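Local structure of terminal oxygenase component of carbazole 1,9a-dioxygenase (3GKQ) at residues 158-163 against 302-307; 162-167 against 313-318; 257-262 against 277-282. The protein serves as the Rieske-type non-haem iron oxygenase that probably takes electrons from a ferredoxin to dioxygenate carbazole at carbons 1 and 9a. One frame throughout, in Å; residues are numbered along the deposited sequence.

Contact 1. Residues 158-163 against 302-307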
loop_
_atom_site.group_PDB
_atom_site.type_symbol
_atom_site.label_atom_id
_atom_site.label_comp_id
_atom_site.label_asym_id
_atom_site.label_seq_id
_atom_site.Cartn_x
_atom_site.Cartn_y
_atom_site.Cartn_z
ATOM N N ASP A 158 -38.083 7.973 -21.374
ATOM C CA ASP A 158 -39.449 7.854 -21.885
ATOM C C ASP A 158 -40.422 7.685 -20.721
ATOM O O ASP A 158 -40.159 6.938 -19.779
ATOM C CB ASP A 158 -39.579 6.671 -22.845
ATOM C CG ASP A 158 -38.939 6.939 -24.192
ATOM O OD1 ASP A 158 -38.669 8.122 -24.496
ATOM O OD2 ASP A 158 -38.714 5.973 -24.952
ATOM N N ALA A 159 -41.548 8.385 -20.799
ATOM C CA ALA A 159 -42.563 8.346 -19.751
ATOM C C ALA A 159 -43.044 6.948 -19.378
ATOM O O ALA A 159 -43.231 6.648 -18.198
ATOM C CB ALA A 159 -43.756 9.209 -20.164
ATOM N N ASP A 160 -43.233 6.091 -20.376
ATOM C CA ASP A 160 -43.733 4.740 -20.138
ATOM C C ASP A 160 -42.673 3.682 -19.842
ATOM O O ASP A 160 -42.982 2.486 -19.797
ATOM C CB ASP A 160 -44.566 4.294 -21.341
ATOM C CG ASP A 160 -43.734 4.155 -22.604
ATOM O OD1 ASP A 160 -42.832 4.994 -22.819
ATOM O OD2 ASP A 160 -43.988 3.216 -23.388
ATOM N N LEU A 161 -41.433 4.111 -19.625
ATOM C CA LEU A 161 -40.354 3.168 -19.356
ATOM C C LEU A 161 -40.167 2.930 -17.858
ATOM O O LEU A 161 -39.745 3.825 -17.124
ATOM C CB LEU A 161 -39.048 3.692 -19.969
ATOM C CG LEU A 161 -37.951 2.738 -20.474
ATOM C CD1 LEU A 161 -36.653 3.048 -19.753
ATOM C CD2 LEU A 161 -38.345 1.284 -20.283
ATOM N N ALA A 162 -40.498 1.726 -17.406
ATOM C CA ALA A 162 -40.332 1.370 -16.000
ATOM C C ALA A 162 -38.874 0.949 -15.859
ATOM O O ALA A 162 -38.388 0.137 -16.645
ATOM C CB ALA A 162 -41.248 0.216 -15.634
ATOM N N VAL A 163 -38.183 1.496 -14.863
ATOM C CA VAL A 163 -36.771 1.195 -14.666
ATOM C C VAL A 163 -36.394 0.750 -13.258
ATOM O O VAL A 163 -36.885 1.294 -12.269
ATOM C CB VAL A 163 -35.906 2.427 -15.034
ATOM C CG1 VAL A 163 -34.430 2.130 -14.795
ATOM C CG2 VAL A 163 -36.138 2.804 -16.484
ATOM N N GLY A 302 -34.873 -1.717 -18.225
ATOM C CA GLY A 302 -36.103 -0.997 -18.471
ATOM C C GLY A 302 -37.100 -1.799 -19.281
ATOM O O GLY A 302 -36.720 -2.645 -20.095
ATOM N N ARG A 303 -38.380 -1.539 -19.041
ATOM C CA ARG A 303 -39.453 -2.213 -19.764
ATOM C C ARG A 303 -40.605 -1.248 -19.975
ATOM O O ARG A 303 -41.066 -0.601 -19.033
ATOM C CB ARG A 303 -39.962 -3.437 -18.998
ATOM C CG ARG A 303 -41.237 -4.032 -19.605
ATOM C CD ARG A 303 -41.723 -5.255 -18.845
ATOM N NE ARG A 303 -40.896 -6.425 -19.119
ATOM C CZ ARG A 303 -40.968 -7.568 -18.444
ATOM N NH1 ARG A 303 -41.833 -7.701 -17.444
ATOM N NH2 ARG A 303 -40.173 -8.580 -18.770
ATOM N N ARG A 304 -41.056 -1.149 -21.219
ATOM C CA ARG A 304 -42.171 -0.278 -21.562
ATOM C C ARG A 304 -43.414 -0.824 -20.855
ATOM O O ARG A 304 -43.758 -1.995 -21.016
ATOM C CB ARG A 304 -42.375 -0.273 -23.079
ATOM C CG ARG A 304 -43.632 0.434 -23.535
ATOM C CD ARG A 304 -43.730 0.492 -25.053
ATOM N NE ARG A 304 -44.975 1.127 -25.478
ATOM C CZ ARG A 304 -45.272 1.425 -26.740
ATOM N NH1 ARG A 304 -44.410 1.147 -27.711
ATOM N NH2 ARG A 304 -46.432 2.006 -27.033
ATOM N N VAL A 305 -44.071 0.017 -20.063
ATOM C CA VAL A 305 -45.259 -0.400 -19.320
ATOM C C VAL A 305 -46.469 0.500 -19.589
ATOM O O VAL A 305 -46.326 1.707 -19.788
ATOM C CB VAL A 305 -44.963 -0.426 -17.800
ATOM C CG1 VAL A 305 -46.241 -0.619 -17.014
ATOM C CG2 VAL A 305 -43.999 -1.558 -17.487
ATOM N N GLY A 306 -47.659 -0.099 -19.589
ATOM C CA GLY A 306 -48.876 0.656 -19.839
ATOM C C GLY A 306 -49.864 0.693 -18.684
ATOM O O GLY A 306 -50.918 1.323 -18.785
ATOM N N SER A 307 -49.539 0.022 -17.584
ATOM C CA SER A 307 -50.424 0.005 -16.427
ATOM C C SER A 307 -49.637 -0.226 -15.145
ATOM O O SER A 307 -48.569 -0.839 -15.162
ATOM C CB SER A 307 -51.472 -1.095 -16.579
ATOM O OG SER A 307 -50.875 -2.379 -16.489
#
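This is an antiparallel strand pairing at one margin of the seven-stranded sheet in the catalytic domain, where L161 to V163, the start of the outermost strand 161-170, lies against G302 to R304, the end of strand 294-304. A162 and R303 form the hydrogen-bonded pair: A162 N donates to R303 O and R303 N to A162 O, each at 2.9 Å. L161 with R304 and V163 with G302 are the flanking non-hydrogen-bonded pairs, and L161 CD2 lies against the peptide between G302 and R303. Past the strand end the pairing gains one more bond, V305 N to D160 O at 2.7 Å, nearly linear at 173°. On one face A162 CB packs against V305 CG2 at 3.8 Å, and both side chains touch helix 308-328. The R303 side chain leaves the same face to form a salt bridge with E317. D160 is the third residue of the type I turn from D158 to L161; its CG sits between the backbone N and the carbonyl carbon (chi1 65°), which turns the carboxylate toward R304, where OD2 pairs with NE, though the position of OD2 is less certain. Cohesion therefore rests mainly on three backbone bonds, with the D160-R304 ion pair a probable supplement where R304 is exposed.

Contact 2. Residues 162-167 against 313-318; sequences AVHGQH and SFEAEF
The contact belongs to the packing of a long helix on a beta sheet: H164, on edge strand 161-170 of the catalytic domain, packs against helix 308-328 between F314 and F318. The local axes run 9.1 Å apart and nearly parallel. H164 and the two phenylalanines form an aromatic cluster in which the imidazole meets both rings obliquely, its plane lying 44° from that of F314. What sits over a ring face is the methylene: H164 CB stands 3.5 Å from the F318 centroid and only 7° off the ring normal, a CH-pi contact. With H164 CG anti to its own carbonyl carbon (chi1 -63°), the imidazole extends along the helix side toward F314 and E315. Its CD2 edge meets F314 CE2 at 3.5 Å, near the imidazole plane. The adjoining NE2-CE1 side of the ring lies against E315 CB and CG, NE2 3.4 Å from E315 CB. The E315 chain bends at chi2, and its carboxylate plane stands nearly perpendicular to the imidazole. At the margins, F318 CZ approaches the backbone of G165, 3.4 Å from its N, and F314 CE2 comes equally near A162 O. F314 also touches R303 and L281, which links this helix face to the neighbouring strand and loop. No hydrogen bond crosses between the segments, so the fit is one of shape and ring contact. A helix laid on an antiparallel sheet in this way is typical of the helix-grip, Bet v 1-like fold of ring-hydroxylase catalytic domains.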
loop_
_atom_site.group_PDB
_atom_site.type_symbol
_atom_site.label_atom_id
_atom_site.label_comp_id
_atom_site.label_asym_id
_atom_site.label_seq_id
_atom_site.Cartn_x
_atom_site.Cartn_y
_atom_site.Cartn_z
ATOM N N ALA A 162 -40.498 1.726 -17.406
ATOM C CA ALA A 162 -40.332 1.370 -16.000
ATOM C C ALA A 162 -38.874 0.949 -15.859
ATOM O O ALA A 162 -38.388 0.137 -16.645
ATOM C CB ALA A 162 -41.248 0.216 -15.634
ATOM N N VAL A 163 -38.183 1.496 -14.863
ATOM C CA VAL A 163 -36.771 1.195 -14.666
ATOM C C VAL A 163 -36.394 0.750 -13.258
ATOM O O VAL A 163 -36.885 1.294 -12.269
ATOM C CB VAL A 163 -35.906 2.427 -15.034
ATOM C CG1 VAL A 163 -34.430 2.130 -14.795
ATOM C CG2 VAL A 163 -36.138 2.804 -16.484
ATOM N N HIS A 164 -35.517 -0.247 -13.191
ATOM C CA HIS A 164 -35.008 -0.783 -11.931
ATOM C C HIS A 164 -33.541 -1.128 -12.166
ATOM O O HIS A 164 -33.136 -1.369 -13.302
ATOM C CB HIS A 164 -35.774 -2.045 -11.524
ATOM C CG HIS A 164 -37.224 -1.805 -11.255
ATOM N ND1 HIS A 164 -37.664 -1.004 -10.221
ATOM C CD2 HIS A 164 -38.333 -2.230 -11.902
ATOM C CE1 HIS A 164 -38.983 -0.948 -10.245
ATOM N NE2 HIS A 164 -39.415 -1.681 -11.253
ATOM N N GLY A 165 -32.745 -1.147 -11.105
ATOM C CA GLY A 165 -31.342 -1.464 -11.278
ATOM C C GLY A 165 -30.574 -1.685 -9.996
ATOM O O GLY A 165 -31.145 -1.698 -8.906
ATOM N N GLN A 166 -29.266 -1.871 -10.141
ATOM C CA GLN A 166 -28.369 -2.091 -9.015
ATOM C C GLN A 166 -26.987 -1.569 -9.396
ATOM O O GLN A 166 -26.692 -1.371 -10.577
ATOM C CB GLN A 166 -28.269 -3.586 -8.682
ATOM C CG GLN A 166 -27.766 -4.454 -9.839
ATOM C CD GLN A 166 -27.451 -5.887 -9.416
ATOM O OE1 GLN A 166 -28.045 -6.415 -8.478
ATOM N NE2 GLN A 166 -26.524 -6.525 -10.124
ATOM N N HIS A 167 -26.142 -1.343 -8.398
ATOM C CA HIS A 167 -24.790 -0.873 -8.665
ATOM C C HIS A 167 -23.782 -1.558 -7.754
ATOM O O HIS A 167 -24.140 -2.099 -6.707
ATOM C CB HIS A 167 -24.704 0.656 -8.526
ATOM C CG HIS A 167 -25.176 1.184 -7.207
ATOM N ND1 HIS A 167 -24.475 1.004 -6.032
ATOM C CD2 HIS A 167 -26.269 1.918 -6.883
ATOM C CE1 HIS A 167 -25.115 1.603 -5.044
ATOM N NE2 HIS A 167 -26.206 2.166 -5.534
ATOM N N SER A 313 -45.545 -5.846 -11.876
ATOM C CA SER A 313 -45.191 -7.167 -12.377
ATOM C C SER A 313 -43.712 -7.190 -12.768
ATOM O O SER A 313 -42.983 -8.119 -12.421
ATOM C CB SER A 313 -46.056 -7.516 -13.590
ATOM O OG SER A 313 -45.737 -8.804 -14.088
ATOM N N PHE A 314 -43.277 -6.163 -13.492
ATOM C CA PHE A 314 -41.882 -6.079 -13.911
ATOM C C PHE A 314 -40.980 -5.963 -12.685
ATOM O O PHE A 314 -39.969 -6.655 -12.575
ATOM C CB PHE A 314 -41.674 -4.868 -14.826
ATOM C CG PHE A 314 -40.228 -4.582 -15.134
ATOM C CD1 PHE A 314 -39.380 -5.598 -15.569
ATOM C CD2 PHE A 314 -39.715 -3.296 -14.995
ATOM C CE1 PHE A 314 -38.043 -5.338 -15.857
ATOM C CE2 PHE A 314 -38.376 -3.027 -15.282
ATOM C CZ PHE A 314 -37.541 -4.049 -15.714
ATOM N N GLU A 315 -41.360 -5.086 -11.766
ATOM C CA GLU A 315 -40.598 -4.874 -10.544
ATOM C C GLU A 315 -40.357 -6.217 -9.857
ATOM O O GLU A 315 -39.253 -6.495 -9.384
ATOM C CB GLU A 315 -41.374 -3.928 -9.623
ATOM C CG GLU A 315 -40.619 -3.414 -8.405
ATOM C CD GLU A 315 -40.323 -4.495 -7.387
ATOM O OE1 GLU A 315 -41.199 -5.359 -7.158
ATOM O OE2 GLU A 315 -39.219 -4.475 -6.803
ATOM N N ALA A 316 -41.392 -7.053 -9.816
ATOM C CA ALA A 316 -41.293 -8.366 -9.186
ATOM C C ALA A 316 -40.381 -9.298 -9.979
ATOM O O ALA A 316 -39.569 -10.025 -9.406
ATOM C CB ALA A 316 -42.683 -8.987 -9.050
ATOM N N GLU A 317 -40.522 -9.277 -11.300
ATOM C CA GLU A 317 -39.708 -10.121 -12.164
ATOM C C GLU A 317 -38.239 -9.699 -12.084
ATOM O O GLU A 317 -37.338 -10.540 -12.124
ATOM C CB GLU A 317 -40.212 -10.027 -13.608
ATOM C CG GLU A 317 -39.459 -10.911 -14.581
ATOM C CD GLU A 317 -40.078 -10.921 -15.966
ATOM O OE1 GLU A 317 -40.249 -9.829 -16.550
ATOM O OE2 GLU A 317 -40.390 -12.023 -16.472
ATOM N N PHE A 318 -38.010 -8.391 -11.972
ATOM C CA PHE A 318 -36.658 -7.843 -11.873
ATOM C C PHE A 318 -35.951 -8.456 -10.668
ATOM O O PHE A 318 -34.862 -9.020 -10.788
ATOM C CB PHE A 318 -36.714 -6.319 -11.707
ATOM C CG PHE A 318 -35.369 -5.682 -11.452
ATOM C CD1 PHE A 318 -34.465 -5.483 -12.493
ATOM C CD2 PHE A 318 -35.001 -5.302 -10.163
ATOM C CE1 PHE A 318 -33.211 -4.913 -12.254
ATOM C CE2 PHE A 318 -33.748 -4.732 -9.913
ATOM C CZ PHE A 318 -32.852 -4.539 -10.964
#

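Contact 3. Residues 257-262 against 277-282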
loop_
_atom_site.group_PDB
_atom_site.type_symbol
_atom_site.label_atom_id
_atom_site.label_comp_id
_atom_site.label_asym_id
_atom_site.label_seq_id
_atom_site.Cartn_x
_atom_site.Cartn_y
_atom_site.Cartn_z
ATOM N N LYS A 257 -34.529 -16.786 -28.714
ATOM C CA LYS A 257 -34.690 -15.395 -28.287
ATOM C C LYS A 257 -33.499 -14.570 -28.759
ATOM O O LYS A 257 -32.362 -14.810 -28.349
ATOM C CB LYS A 257 -34.817 -15.302 -26.767
ATOM C CG LYS A 257 -36.108 -15.881 -26.226
ATOM C CD LYS A 257 -36.294 -15.536 -24.757
ATOM C CE LYS A 257 -37.643 -16.022 -24.248
ATOM N NZ LYS A 257 -37.901 -15.579 -22.855
ATOM N N MET A 258 -33.771 -13.604 -29.632
ATOM C CA MET A 258 -32.741 -12.739 -30.185
ATOM C C MET A 258 -32.586 -11.458 -29.365
ATOM O O MET A 258 -33.522 -10.662 -29.253
ATOM C CB MET A 258 -33.087 -12.381 -31.632
ATOM C CG MET A 258 -33.510 -13.575 -32.474
ATOM S SD MET A 258 -32.285 -14.896 -32.470
ATOM C CE MET A 258 -31.212 -14.352 -33.798
ATOM N N VAL A 259 -31.400 -11.266 -28.798
ATOM C CA VAL A 259 -31.119 -10.082 -27.990
ATOM C C VAL A 259 -29.874 -9.365 -28.496
ATOM O O VAL A 259 -29.207 -9.839 -29.419
ATOM C CB VAL A 259 -30.907 -10.451 -26.506
ATOM C CG1 VAL A 259 -32.215 -10.928 -25.899
ATOM C CG2 VAL A 259 -29.836 -11.524 -26.384
ATOM N N ALA A 260 -29.563 -8.225 -27.886
ATOM C CA ALA A 260 -28.394 -7.443 -28.281
ATOM C C ALA A 260 -28.414 -7.226 -29.790
ATOM O O ALA A 260 -27.441 -7.522 -30.494
ATOM C CB ALA A 260 -27.110 -8.163 -27.867
ATOM N N ILE A 261 -29.540 -6.721 -30.279
ATOM C CA ILE A 261 -29.718 -6.442 -31.696
ATOM C C ILE A 261 -29.139 -5.065 -31.994
ATOM O O ILE A 261 -28.563 -4.834 -33.057
ATOM C CB ILE A 261 -31.217 -6.470 -32.068
ATOM C CG1 ILE A 261 -31.738 -7.910 -31.987
ATOM C CG2 ILE A 261 -31.431 -5.883 -33.458
ATOM C CD1 ILE A 261 -33.229 -8.040 -32.208
ATOM N N SER A 262 -29.292 -4.155 -31.040
ATOM C CA SER A 262 -28.786 -2.800 -31.182
ATOM C C SER A 262 -28.020 -2.368 -29.941
ATOM O O SER A 262 -28.608 -2.175 -28.871
ATOM C CB SER A 262 -29.937 -1.827 -31.421
ATOM O OG SER A 262 -29.478 -0.488 -31.362
ATOM N N PRO A 277 -31.780 -8.321 -21.048
ATOM C CA PRO A 277 -31.393 -9.709 -21.333
ATOM C C PRO A 277 -32.547 -10.547 -21.895
ATOM O O PRO A 277 -32.493 -11.778 -21.899
ATOM C CB PRO A 277 -30.944 -10.212 -19.971
ATOM C CG PRO A 277 -31.945 -9.557 -19.065
ATOM C CD PRO A 277 -32.010 -8.136 -19.602
ATOM N N ASP A 278 -33.588 -9.869 -22.359
ATOM C CA ASP A 278 -34.756 -10.536 -22.917
ATOM C C ASP A 278 -35.373 -9.609 -23.949
ATOM O O ASP A 278 -35.227 -8.389 -23.862
ATOM C CB ASP A 278 -35.768 -10.850 -21.806
ATOM C CG ASP A 278 -36.969 -11.640 -22.311
ATOM O OD1 ASP A 278 -37.912 -11.025 -22.857
ATOM O OD2 ASP A 278 -36.956 -12.881 -22.172
ATOM N N PRO A 279 -36.055 -10.174 -24.957
ATOM C CA PRO A 279 -36.684 -9.356 -25.996
ATOM C C PRO A 279 -37.641 -8.299 -25.440
ATOM O O PRO A 279 -37.964 -7.328 -26.122
ATOM C CB PRO A 279 -37.397 -10.395 -26.859
ATOM C CG PRO A 279 -36.479 -11.572 -26.771
ATOM C CD PRO A 279 -36.141 -11.607 -25.295
ATOM N N THR A 280 -38.091 -8.487 -24.204
ATOM C CA THR A 280 -39.018 -7.539 -23.587
ATOM C C THR A 280 -38.316 -6.536 -22.675
ATOM O O THR A 280 -38.974 -5.758 -21.984
ATOM C CB THR A 280 -40.077 -8.264 -22.738
ATOM O OG1 THR A 280 -39.432 -8.923 -21.640
ATOM C CG2 THR A 280 -40.829 -9.299 -23.584
ATOM N N LEU A 281 -36.986 -6.552 -22.675
ATOM C CA LEU A 281 -36.226 -5.650 -21.816
ATOM C C LEU A 281 -35.110 -4.911 -22.541
ATOM O O LEU A 281 -34.673 -5.315 -23.616
ATOM C CB LEU A 281 -35.619 -6.438 -20.653
ATOM C CG LEU A 281 -36.594 -7.199 -19.753
ATOM C CD1 LEU A 281 -35.820 -8.068 -18.774
ATOM C CD2 LEU A 281 -37.482 -6.207 -19.020
ATOM N N THR A 282 -34.664 -3.814 -21.937
ATOM C CA THR A 282 -33.575 -3.013 -22.480
ATOM C C THR A 282 -32.617 -2.741 -21.329
ATOM O O THR A 282 -33.038 -2.324 -20.249
ATOM C CB THR A 282 -34.071 -1.667 -23.049
ATOM O OG1 THR A 282 -34.924 -1.906 -24.174
ATOM C CG2 THR A 282 -32.891 -0.813 -23.501
HETATM O O HOH W 1 -39.421 -13.356 -23.947
#
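V259 lays its CG1 methyl against the backbone around D278 and the ring of P279, 3.9 Å from D278 CA and 4.0 Å from P279 CD. Here two loops of the catalytic domain meet, the second shaped by an Asx turn at D278 and a type I turn from D278 to L281. P279 also touches K257, whose chain crosses the proline at about a right angle, with K257 CD 4.0 Å from P279 CD. Extended beyond CG, the lysine brings NZ to D278 OD2 in a salt bridge of 2.9 Å, nearly along the C-O axis. N199 adds to both ends, accepting from K257 NZ and donating to D278 OD2. The other carboxylate oxygen, D278 OD1, receives T280 N on its anti side and T280 OG1 from above the carboxylate plane. An alanine here in place of D278 removes both carboxylate oxygens and is likely to leave K257 without its charged mate and T280 N without its acceptor. The P277 side chain lies about 11 Å from the bound iron(II). One water bridges the pair, accepting from K257 NZ at 2.9 Å and donating to D278 OD1 at 3.0 Å.

From the N terminus, the chain first enters 158-167, which serves contacts 1 and 2 alike, A162 and V163 being common to both. It then runs through the loops of contact 3, whose 257-262 and 277-282 close a short loop with just 14 residues between them. Contact 3 nests within both long excursions, while contacts 1 and 2 start from the same strand and end one after the other, at 302-307 and 313-318. Strand 294-304 and helix 308-328 are consecutive, so the edge strand meets first its sheet neighbour, then the helix. R303 of contact 1 reaches contact 2 through E317 and contact 3 through T280, and G302 N probably bonds to T282 O.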